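Local coordinates for protein glutathione S-transferase (Vibrio parahaemolyticus, PDB 7MIQ) that probably catalyses the conjugation of glutathione to electrophilic compounds, as a dimeric Gtt2-class transferase with a thioredoxin-like domain and a helical domain, at residues A[189-192]-A[193-197]; A[146-149]-A[150-153]; A[96-99]-A[100-104]; A[84-87]-A[88-92]. One frame throughout, in Å; residues are numbered along the deposited sequence. Where two conformers were deposited one is given.

Interaction 1: A[189-192]-A[193-197]; sequences IARW and FEQVS
W192 and V196 meet one turn apart on helix 187-196. V196 CG2 sits over one face of the indole, 3.8 Å from the centroid of the W192 five-membered ring and 27° off its normal. This is a CH-pi contact. V196 CG2 is shifted toward the rim, 3.4 Å from W192 NE1. This branch lies beside the V196 backbone N, which directs it back toward the preceding turn. The indole N-H is taken by D164.

F193 meets the benzo end of the same indole. W192 CZ3 lies at the edge of the phenyl ring, near its plane, 3.9 Å from F193 CD2. The phenyl ring also meets the rings of Y168 and F183.

R191 and Q195 run side by side and point the same way. The arginine chain bends at chi2 and chi3, and R191 NH1 donates to Q195 OE1 at 3.0 Å. The oxygen lies in the guanidinium plane. The donor, however, stands 43° out of the amide plane, not on a lone pair. W192 CB lies over one guanidinium face, toward its rim. R191 NH2 also bonds L149 O, R191 NH1 bonds E153 O and Q195 NE2 bonds E153 OE2, so both polar ends are tied to 146-153.

The backbone is regular, with V196 N to W192 O at 2.8 Å. Further on, S197 N and S197 OG both donate to F193 O, from opposite faces of its plane.

The pattern is that of an amphipathic helix in the all-helical C-terminal domain of glutathione transferases. D164 lies where this family commonly has its capping-box aspartate.

Interaction 2: A[146-149]-A[150-153]; sequences DTRL and SESE. Unlike the reference sequence in segment 146-149: T147 (reference Gln).
R148 and E151 form a salt bridge at the end of helix 127-151. R148 NH1 donates to E151 OE2 at 3.0 Å. The oxygen lies in the guanidinium plane and is met on its anti side, 32° out of the carboxylate plane. The guanidinium and carboxylate planes are 75° apart, and R148 NH1 alone bonds the carboxylate. E151 CG stands between its backbone N and carbonyl carbon (chi1 71°), and the extended chain beyond it carries the carboxylate to the guanidinium, the two side chains crossing at about a right angle. R148 NE is bound to I155 O, which helps to fix the guanidinium.

S152 CB lies over the centre of one guanidinium face, 3.7 Å from R148 CZ. S152 OG is held by Y154 O.

The hydrogen bonds are those of a helix that is tightening and stopping. S150 OG reaches T147 O at 2.6 Å, and S150 N also donates to T147 O at 3.1 Å. E151 N bonds R148 O at 3.0 Å, while S152 N adds a weak bond to R148 O.

In the packing, L149 CD2 is 3.8 Å from S152 O.

L149 packs on W192 and N188 of helix 187-196, while D146 OD1 accepts from I189 N of that helix. R148 touches W97 of helix 88-114. The helix end thus lies between these two helices.

Interaction 3: A[96-99]-A[100-104]; sequences MWHR and VVEFQ
E102 N donates to H98 O at 2.9 Å, and F103 N donates to R99 O, also at 2.9 Å. V101 N to W97 O and V100 N to M96 O complete the run of helical bonds in the middle of helix 88-114. The helix includes a wider pi-type turn at 101-104.

E102 OE2 forms salt bridges with R14 and with R99 NH1 of the second subunit. R99 returns the bond, its NH1 pairing with E102 of that subunit, while R99 NE is held by E95. H98 NE2 bonds T166 OG1.

Within the helix the E102 carboxylate stacks on the H98 ring. The two planes are 11° apart, and E102 CD is 3.9 Å from H98 CD2. E102 CG lies beside its backbone N (chi1 -79°), and the extended chain runs back over the imidazole. E102 has two deposited conformers, so the stack and the carboxylate bridges hold for the one described and may not hold for the other.

Apolar groups fill in the rest. W97 CE3 is 4.3 Å from V100 CG1. V100 also packs on F141 of helix 127-151.

The buried charges of R99 and E102 are probably compensated in place, by E95 and R14 in the chain and by each other across the subunit interface. The reciprocal bridges link the two copies of this helix.

Interaction 4: A[84-87]-A[88-92]; sequences FGAN and QLERA
R91 lays its guanidinium over the peptide of N87. N87 C lies over the centre of one face, 3.5 Å from R91 CZ. The chain is extended up to CD and then bends (chi3 -74°), which folds the group back over the start of helix 88-114. R91 NH1 donates to a water 2.8 Å away that also donates to A86 O.

N87 is the N-cap. E90 N donates to N87 OD1 at 2.9 Å, and the bond is nearly straight at 174°. N87 CG stands between its backbone N and carbonyl carbon (chi1 56°), which brings the amide oxygen over the first turn. R91 N donates to N87 O at 2.9 Å.

The E90 side chain bonds back to the loop. E90 OE1 accepts from A86 N at 2.9 Å, met from above the carboxylate plane. This resembles a capping box, but the carboxylate takes the N-H one residue before the cap. E90 OE2 accepts from a second water, which N87 ND2 reaches weakly. A third water donates to both F84 O and R91 O.

The cap and the carboxylate place acceptors at the helix start, where they would be expected to suit the positive end of the helix dipole. R91 NH2 forms a salt bridge with E75 of the second subunit, so the helix start also contributes to the dimer interface.

How the interactions relate
Along the chain the order is interaction 4, 3, 2 and then 1. Interaction 4 joins the loop 84-87 to the start of helix 88-114, which interaction 3 also uses. Their centres are about 15 Å apart, and both touch the second subunit. Interaction 2 is at the end of helix 127-151, and interaction 1 lies on helix 187-196. Their centres are about 11 Å apart, and they touch through Q195 with E153 and W192 with L149. R148 packed on W97 joins interaction 2 to interaction 3. Interactions 1 and 4 are the farthest apart, at about 22 Å between centres. The set thus runs from the dimer interface across the helical domain to helix 187-196.

Interaction 1: A[189-192]-A[193-197]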
loop_
_atom_site.group_PDB
_atom_site.type_symbol
_atom_site.label_atom_id
_atom_site.label_comp_id
_atom_site.label_asym_id
_atom_site.label_seq_id
_atom_site.Cartn_x
_atom_site.Cartn_y
_atom_site.Cartn_z
ATOM N N ILE A 189 -1.919 -15.101 -17.223
ATOM C CA ILE A 189 -1.610 -13.674 -17.284
ATOM C C ILE A 189 -1.843 -13.151 -18.695
ATOM O O ILE A 189 -2.409 -12.071 -18.889
ATOM C CB ILE A 189 -0.168 -13.410 -16.819
ATOM C CG1 ILE A 189 0.047 -13.926 -15.396
ATOM C CG2 ILE A 189 0.161 -11.917 -16.918
ATOM C CD1 ILE A 189 1.469 -13.726 -14.877
ATOM N N ALA A 190 -1.422 -13.920 -19.701
ATOM C CA ALA A 190 -1.589 -13.481 -21.082
ATOM C C ALA A 190 -3.067 -13.338 -21.433
ATOM O O ALA A 190 -3.483 -12.322 -22.001
ATOM C CB ALA A 190 -0.889 -14.457 -22.027
ATOM N N ARG A 191 -3.873 -14.351 -21.094
ATOM C CA ARG A 191 -5.320 -14.282 -21.300
ATOM C C ARG A 191 -5.908 -13.030 -20.662
ATOM O O ARG A 191 -6.649 -12.275 -21.302
ATOM C CB ARG A 191 -5.986 -15.535 -20.717
ATOM C CG ARG A 191 -7.501 -15.667 -20.932
ATOM C CD ARG A 191 -8.354 -14.897 -19.905
ATOM N NE ARG A 191 -8.040 -15.227 -18.519
ATOM C CZ ARG A 191 -8.444 -14.515 -17.474
ATOM N NH1 ARG A 191 -9.172 -13.420 -17.623
ATOM N NH2 ARG A 191 -8.104 -14.909 -16.248
ATOM N N TRP A 192 -5.619 -12.828 -19.377
ATOM C CA TRP A 192 -6.138 -11.668 -18.660
ATOM C C TRP A 192 -5.631 -10.371 -19.278
ATOM O O TRP A 192 -6.400 -9.421 -19.464
ATOM C CB TRP A 192 -5.749 -11.775 -17.183
ATOM C CG TRP A 192 -5.764 -10.483 -16.407
ATOM C CD1 TRP A 192 -6.826 -9.925 -15.753
ATOM C CD2 TRP A 192 -4.651 -9.607 -16.186
ATOM N NE1 TRP A 192 -6.445 -8.746 -15.151
ATOM C CE2 TRP A 192 -5.114 -8.531 -15.402
ATOM C CE3 TRP A 192 -3.307 -9.628 -16.578
ATOM C CZ2 TRP A 192 -4.281 -7.481 -15.008
ATOM C CZ3 TRP A 192 -2.481 -8.589 -16.183
ATOM C CH2 TRP A 192 -2.971 -7.530 -15.404
ATOM N N PHE A 193 -4.343 -10.320 -19.623
ATOM C CA PHE A 193 -3.789 -9.097 -20.193
ATOM C C PHE A 193 -4.395 -8.796 -21.560
ATOM O O PHE A 193 -4.686 -7.634 -21.871
ATOM C CB PHE A 193 -2.270 -9.199 -20.292
ATOM C CG PHE A 193 -1.594 -7.881 -20.548
ATOM C CD1 PHE A 193 -1.442 -7.402 -21.839
ATOM C CD2 PHE A 193 -1.122 -7.119 -19.496
ATOM C CE1 PHE A 193 -0.824 -6.186 -22.074
ATOM C CE2 PHE A 193 -0.501 -5.901 -19.726
ATOM C CZ PHE A 193 -0.357 -5.435 -21.016
ATOM N N GLU A 194 -4.580 -9.822 -22.394
ATOM C CA GLU A 194 -5.266 -9.614 -23.667
ATOM C C GLU A 194 -6.654 -9.025 -23.438
ATOM O O GLU A 194 -7.091 -8.133 -24.173
ATOM C CB GLU A 194 -5.356 -10.937 -24.431
ATOM C CG GLU A 194 -6.158 -10.876 -25.729
ATOM C CD GLU A 194 -5.298 -10.577 -26.948
ATOM O OE1 GLU A 194 -4.060 -10.467 -26.800
ATOM O OE2 GLU A 194 -5.861 -10.452 -28.058
ATOM N N GLN A 195 -7.339 -9.497 -22.398
ATOM C CA GLN A 195 -8.683 -9.030 -22.080
ATOM C C GLN A 195 -8.665 -7.584 -21.593
ATOM O O GLN A 195 -9.399 -6.733 -22.106
ATOM C CB GLN A 195 -9.279 -9.962 -21.021
ATOM C CG GLN A 195 -10.757 -9.860 -20.778
ATOM C CD GLN A 195 -11.253 -11.019 -19.928
ATOM O OE1 GLN A 195 -10.624 -12.080 -19.877
ATOM N NE2 GLN A 195 -12.375 -10.820 -19.251
ATOM N N VAL A 196 -7.816 -7.289 -20.607
ATOM C CA VAL A 196 -7.788 -5.955 -20.015
ATOM C C VAL A 196 -7.263 -4.928 -21.012
ATOM O O VAL A 196 -7.810 -3.824 -21.131
ATOM C CB VAL A 196 -6.956 -5.977 -18.719
ATOM C CG1 VAL A 196 -6.730 -4.572 -18.201
ATOM C CG2 VAL A 196 -7.650 -6.827 -17.662
ATOM N N SER A 197 -6.204 -5.268 -21.752
ATOM C CA SER A 197 -5.622 -4.315 -22.692
ATOM C C SER A 197 -6.554 -3.979 -23.849
ATOM O O SER A 197 -6.268 -3.036 -24.595
ATOM C CB SER A 197 -4.295 -4.845 -23.243
ATOM O OG SER A 197 -4.516 -5.908 -24.154
#

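Interaction 2: A[146-149]-A[150-153]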
loop_
_atom_site.group_PDB
_atom_site.type_symbol
_atom_site.label_atom_id
_atom_site.label_comp_id
_atom_site.label_asym_id
_atom_site.label_seq_id
_atom_site.Cartn_x
_atom_site.Cartn_y
_atom_site.Cartn_z
ATOM N N ASP A 146 -0.161 -15.900 -12.134
ATOM C CA ASP A 146 -0.715 -16.766 -13.170
ATOM C C ASP A 146 -1.679 -17.790 -12.580
ATOM O O ASP A 146 -2.738 -18.062 -13.157
ATOM C CB ASP A 146 0.412 -17.465 -13.927
ATOM C CG ASP A 146 -0.094 -18.261 -15.111
ATOM O OD1 ASP A 146 -0.346 -17.655 -16.175
ATOM O OD2 ASP A 146 -0.255 -19.490 -14.973
ATOM N N THR A 147 -1.330 -18.372 -11.430
ATOM C CA THR A 147 -2.225 -19.341 -10.804
ATOM C C THR A 147 -3.528 -18.678 -10.377
ATOM O O THR A 147 -4.611 -19.253 -10.548
ATOM C CB THR A 147 -1.536 -20.011 -9.615
ATOM O OG1 THR A 147 -0.409 -20.762 -10.082
ATOM C CG2 THR A 147 -2.495 -20.952 -8.898
ATOM N N ARG A 148 -3.447 -17.457 -9.843
ATOM C CA ARG A 148 -4.653 -16.711 -9.504
ATOM C C ARG A 148 -5.534 -16.508 -10.731
ATOM O O ARG A 148 -6.750 -16.727 -10.679
ATOM C CB ARG A 148 -4.276 -15.366 -8.875
ATOM C CG ARG A 148 -5.456 -14.441 -8.627
ATOM C CD ARG A 148 -6.506 -15.094 -7.738
ATOM N NE ARG A 148 -7.557 -14.151 -7.372
ATOM C CZ ARG A 148 -8.649 -14.471 -6.692
ATOM N NH1 ARG A 148 -8.881 -15.713 -6.298
ATOM N NH2 ARG A 148 -9.534 -13.522 -6.403
ATOM N N LEU A 149 -4.941 -16.105 -11.853
ATOM C CA LEU A 149 -5.733 -15.841 -13.048
ATOM C C LEU A 149 -6.187 -17.112 -13.759
ATOM O O LEU A 149 -6.953 -17.021 -14.725
ATOM C CB LEU A 149 -4.954 -14.936 -14.005
ATOM C CG LEU A 149 -4.782 -13.517 -13.441
ATOM C CD1 LEU A 149 -3.793 -12.697 -14.259
ATOM C CD2 LEU A 149 -6.133 -12.813 -13.362
ATOM N N SER A 150 -5.753 -18.290 -13.307
ATOM C CA SER A 150 -6.361 -19.524 -13.786
ATOM C C SER A 150 -7.645 -19.859 -13.040
ATOM O O SER A 150 -8.429 -20.686 -13.518
ATOM C CB SER A 150 -5.378 -20.693 -13.667
ATOM O OG SER A 150 -5.216 -21.092 -12.319
ATOM N N GLU A 151 -7.879 -19.236 -11.883
ATOM C CA GLU A 151 -9.073 -19.488 -11.092
ATOM C C GLU A 151 -10.010 -18.290 -10.996
ATOM O O GLU A 151 -11.153 -18.459 -10.559
ATOM C CB GLU A 151 -8.692 -19.934 -9.670
ATOM C CG GLU A 151 -8.097 -18.829 -8.817
ATOM C CD GLU A 151 -7.802 -19.269 -7.397
ATOM O OE1 GLU A 151 -7.853 -20.488 -7.130
ATOM O OE2 GLU A 151 -7.521 -18.393 -6.548
ATOM N N SER A 152 -9.569 -17.100 -11.389
ATOM C CA SER A 152 -10.378 -15.892 -11.319
ATOM C C SER A 152 -10.238 -15.136 -12.631
ATOM O O SER A 152 -9.148 -15.081 -13.205
ATOM C CB SER A 152 -9.941 -15.011 -10.133
ATOM O OG SER A 152 -10.768 -13.867 -9.986
ATOM N N GLU A 153 -11.344 -14.563 -13.117
ATOM C CA GLU A 153 -11.274 -13.831 -14.378
ATOM C C GLU A 153 -10.437 -12.565 -14.236
ATOM O O GLU A 153 -9.718 -12.179 -15.165
ATOM C CB GLU A 153 -12.675 -13.498 -14.888
ATOM C CG GLU A 153 -12.648 -12.924 -16.301
ATOM C CD GLU A 153 -14.023 -12.739 -16.904
ATOM O OE1 GLU A 153 -15.024 -13.060 -16.229
ATOM O OE2 GLU A 153 -14.097 -12.266 -18.059
#

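Interaction 3: A[96-99]-A[100-104]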
loop_
_atom_site.group_PDB
_atom_site.type_symbol
_atom_site.label_atom_id
_atom_site.label_comp_id
_atom_site.label_asym_id
_atom_site.label_seq_id
_atom_site.Cartn_x
_atom_site.Cartn_y
_atom_site.Cartn_z
ATOM N N MET A 96 -6.681 -6.573 -0.301
ATOM C CA MET A 96 -5.678 -7.628 -0.182
ATOM C C MET A 96 -4.865 -7.772 -1.462
ATOM O O MET A 96 -3.629 -7.713 -1.438
ATOM C CB MET A 96 -6.356 -8.954 0.172
ATOM C CG MET A 96 -5.455 -10.164 -0.004
ATOM S SD MET A 96 -6.265 -11.719 0.430
ATOM C CE MET A 96 -7.632 -11.755 -0.726
ATOM N N TRP A 97 -5.541 -7.975 -2.596
ATOM C CA TRP A 97 -4.813 -8.227 -3.837
ATOM C C TRP A 97 -4.118 -6.975 -4.359
ATOM O O TRP A 97 -3.077 -7.082 -5.020
ATOM C CB TRP A 97 -5.753 -8.802 -4.894
ATOM C CG TRP A 97 -5.939 -10.280 -4.730
ATOM C CD1 TRP A 97 -7.010 -10.920 -4.180
ATOM C CD2 TRP A 97 -5.002 -11.301 -5.094
ATOM N NE1 TRP A 97 -6.802 -12.281 -4.187
ATOM C CE2 TRP A 97 -5.577 -12.539 -4.745
ATOM C CE3 TRP A 97 -3.734 -11.287 -5.684
ATOM C CZ2 TRP A 97 -4.928 -13.753 -4.971
ATOM C CZ3 TRP A 97 -3.091 -12.495 -5.909
ATOM C CH2 TRP A 97 -3.689 -13.709 -5.553
ATOM N N HIS A 98 -4.665 -5.786 -4.086
ATOM C CA HIS A 98 -3.964 -4.569 -4.484
ATOM C C HIS A 98 -2.606 -4.490 -3.806
ATOM O O HIS A 98 -1.595 -4.208 -4.456
ATOM C CB HIS A 98 -4.792 -3.321 -4.160
ATOM C CG HIS A 98 -4.601 -2.207 -5.142
ATOM N ND1 HIS A 98 -5.274 -1.006 -5.051
ATOM C CD2 HIS A 98 -3.819 -2.117 -6.245
ATOM C CE1 HIS A 98 -4.910 -0.222 -6.052
ATOM N NE2 HIS A 98 -4.031 -0.873 -6.794
ATOM N N ARG A 99 -2.558 -4.777 -2.505
ATOM C CA ARG A 99 -1.302 -4.691 -1.768
ATOM C C ARG A 99 -0.331 -5.788 -2.186
ATOM O O ARG A 99 0.882 -5.552 -2.264
ATOM C CB ARG A 99 -1.588 -4.745 -0.268
ATOM C CG ARG A 99 -2.264 -3.476 0.222
ATOM C CD ARG A 99 -2.719 -3.531 1.668
ATOM N NE ARG A 99 -3.065 -2.182 2.103
ATOM C CZ ARG A 99 -2.199 -1.330 2.637
ATOM N NH1 ARG A 99 -0.958 -1.690 2.917
ATOM N NH2 ARG A 99 -2.587 -0.082 2.888
ATOM N N VAL A 100 -0.840 -6.989 -2.461
ATOM C CA VAL A 100 0.021 -8.072 -2.936
ATOM C C VAL A 100 0.649 -7.701 -4.274
ATOM O O VAL A 100 1.868 -7.812 -4.461
ATOM C CB VAL A 100 -0.774 -9.388 -3.026
ATOM C CG1 VAL A 100 0.019 -10.434 -3.781
ATOM C CG2 VAL A 100 -1.124 -9.891 -1.631
ATOM N N VAL A 101 -0.171 -7.236 -5.224
ATOM C CA VAL A 101 0.358 -6.859 -6.536
ATOM C C VAL A 101 1.329 -5.683 -6.414
ATOM O O VAL A 101 2.366 -5.645 -7.087
ATOM C CB VAL A 101 -0.796 -6.546 -7.513
ATOM C CG1 VAL A 101 -0.266 -5.902 -8.786
ATOM C CG2 VAL A 101 -1.579 -7.817 -7.851
ATOM N N GLU A 102 1.011 -4.707 -5.563
ATOM C CA GLU A 102 1.870 -3.502 -5.426
ATOM C C GLU A 102 3.215 -3.872 -4.781
ATOM O O GLU A 102 4.228 -3.630 -5.418
ATOM C CB GLU A 102 1.167 -2.392 -4.656
ATOM C CG GLU A 102 0.177 -1.619 -5.491
ATOM C CD GLU A 102 -0.582 -0.588 -4.681
ATOM O OE1 GLU A 102 -1.126 -0.950 -3.620
ATOM O OE2 GLU A 102 -0.619 0.561 -5.111
ATOM N N PHE A 103 3.228 -4.479 -3.591
ATOM C CA PHE A 103 4.500 -4.839 -2.955
ATOM C C PHE A 103 5.264 -5.884 -3.761
ATOM O O PHE A 103 6.407 -5.658 -4.171
ATOM C CB PHE A 103 4.286 -5.367 -1.537
ATOM C CG PHE A 103 5.551 -5.448 -0.728
ATOM C CD1 PHE A 103 6.128 -4.298 -0.210
ATOM C CD2 PHE A 103 6.165 -6.666 -0.491
ATOM C CE1 PHE A 103 7.292 -4.363 0.531
ATOM C CE2 PHE A 103 7.330 -6.739 0.251
ATOM C CZ PHE A 103 7.895 -5.586 0.762
ATOM N N GLN A 104 4.660 -7.055 -3.961
ATOM C CA GLN A 104 5.391 -8.173 -4.543
ATOM C C GLN A 104 5.602 -8.025 -6.044
ATOM O O GLN A 104 6.459 -8.715 -6.604
ATOM C CB GLN A 104 4.666 -9.488 -4.236
ATOM C CG GLN A 104 4.438 -9.711 -2.742
ATOM C CD GLN A 104 3.653 -10.974 -2.438
ATOM O OE1 GLN A 104 3.792 -11.984 -3.127
ATOM N NE2 GLN A 104 2.820 -10.921 -1.398
#

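Interaction 4: A[84-87]-A[88-92]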
loop_
_atom_site.group_PDB
_atom_site.type_symbol
_atom_site.label_atom_id
_atom_site.label_comp_id
_atom_site.label_asym_id
_atom_site.label_seq_id
_atom_site.Cartn_x
_atom_site.Cartn_y
_atom_site.Cartn_z
ATOM N N PHE A 84 -13.383 -0.279 -6.547
ATOM C CA PHE A 84 -12.789 -0.659 -5.273
ATOM C C PHE A 84 -13.525 -1.812 -4.602
ATOM O O PHE A 84 -13.155 -2.203 -3.491
ATOM C CB PHE A 84 -12.723 0.549 -4.330
ATOM C CG PHE A 84 -11.594 1.496 -4.639
ATOM C CD1 PHE A 84 -10.300 1.207 -4.235
ATOM C CD2 PHE A 84 -11.825 2.674 -5.337
ATOM C CE1 PHE A 84 -9.256 2.074 -4.518
ATOM C CE2 PHE A 84 -10.784 3.546 -5.625
ATOM C CZ PHE A 84 -9.498 3.245 -5.216
ATOM N N GLY A 85 -14.542 -2.376 -5.252
ATOM C CA GLY A 85 -15.261 -3.507 -4.693
ATOM C C GLY A 85 -16.723 -3.190 -4.460
ATOM O O GLY A 85 -17.050 -2.106 -3.970
ATOM N N ALA A 86 -17.610 -4.130 -4.793
ATOM C CA ALA A 86 -19.048 -3.873 -4.776
ATOM C C ALA A 86 -19.716 -4.196 -3.445
ATOM O O ALA A 86 -20.828 -3.712 -3.194
ATOM C CB ALA A 86 -19.738 -4.674 -5.886
ATOM N N ASN A 87 -19.082 -5.002 -2.598
ATOM C CA ASN A 87 -19.647 -5.369 -1.305
ATOM C C ASN A 87 -18.498 -5.542 -0.319
ATOM O O ASN A 87 -17.331 -5.346 -0.662
ATOM C CB ASN A 87 -20.506 -6.632 -1.421
ATOM C CG ASN A 87 -19.746 -7.804 -2.023
ATOM O OD1 ASN A 87 -18.625 -8.109 -1.619
ATOM N ND2 ASN A 87 -20.354 -8.463 -3.002
ATOM N N GLN A 88 -18.837 -5.934 0.914
ATOM C CA GLN A 88 -17.836 -5.991 1.979
ATOM C C GLN A 88 -16.697 -6.937 1.625
ATOM O O GLN A 88 -15.517 -6.590 1.766
ATOM C CB GLN A 88 -18.485 -6.418 3.296
ATOM C CG GLN A 88 -17.489 -6.630 4.432
ATOM C CD GLN A 88 -18.101 -7.355 5.614
ATOM O OE1 GLN A 88 -19.148 -7.986 5.489
ATOM N NE2 GLN A 88 -17.448 -7.271 6.770
ATOM N N LEU A 89 -17.030 -8.146 1.166
ATOM C CA LEU A 89 -15.987 -9.115 0.844
ATOM C C LEU A 89 -15.127 -8.640 -0.323
ATOM O O LEU A 89 -13.894 -8.719 -0.263
ATOM C CB LEU A 89 -16.607 -10.480 0.540
ATOM C CG LEU A 89 -15.617 -11.579 0.140
ATOM C CD1 LEU A 89 -14.514 -11.730 1.183
ATOM C CD2 LEU A 89 -16.337 -12.908 -0.083
ATOM N N GLU A 90 -15.754 -8.143 -1.394
ATOM C CA GLU A 90 -14.983 -7.650 -2.535
ATOM C C GLU A 90 -14.064 -6.501 -2.137
ATOM O O GLU A 90 -12.925 -6.416 -2.611
ATOM C CB GLU A 90 -15.917 -7.206 -3.661
ATOM C CG GLU A 90 -16.617 -8.343 -4.391
ATOM C CD GLU A 90 -17.355 -7.867 -5.634
ATOM O OE1 GLU A 90 -17.116 -6.721 -6.078
ATOM O OE2 GLU A 90 -18.174 -8.641 -6.169
ATOM N N ARG A 91 -14.542 -5.595 -1.280
ATOM C CA ARG A 91 -13.702 -4.469 -0.878
ATOM C C ARG A 91 -12.468 -4.948 -0.123
ATOM O O ARG A 91 -11.377 -4.386 -0.278
ATOM C CB ARG A 91 -14.514 -3.477 -0.039
ATOM C CG ARG A 91 -15.423 -2.584 -0.894
ATOM C CD ARG A 91 -16.094 -1.476 -0.090
ATOM N NE ARG A 91 -17.166 -1.982 0.761
ATOM C CZ ARG A 91 -18.425 -2.132 0.373
ATOM N NH1 ARG A 91 -18.811 -1.827 -0.855
ATOM N NH2 ARG A 91 -19.319 -2.599 1.238
ATOM N N ALA A 92 -12.616 -6.002 0.681
ATOM C CA ALA A 92 -11.470 -6.554 1.394
ATOM C C ALA A 92 -10.542 -7.309 0.452
ATOM O O ALA A 92 -9.315 -7.233 0.589
ATOM C CB ALA A 92 -11.946 -7.464 2.525
HETATM O O HOH W 1 -11.410 -1.830 -1.358
HETATM O O HOH W 2 -21.566 -1.258 -1.134
HETATM O O HOH W 3 -19.479 -10.725 -5.283
#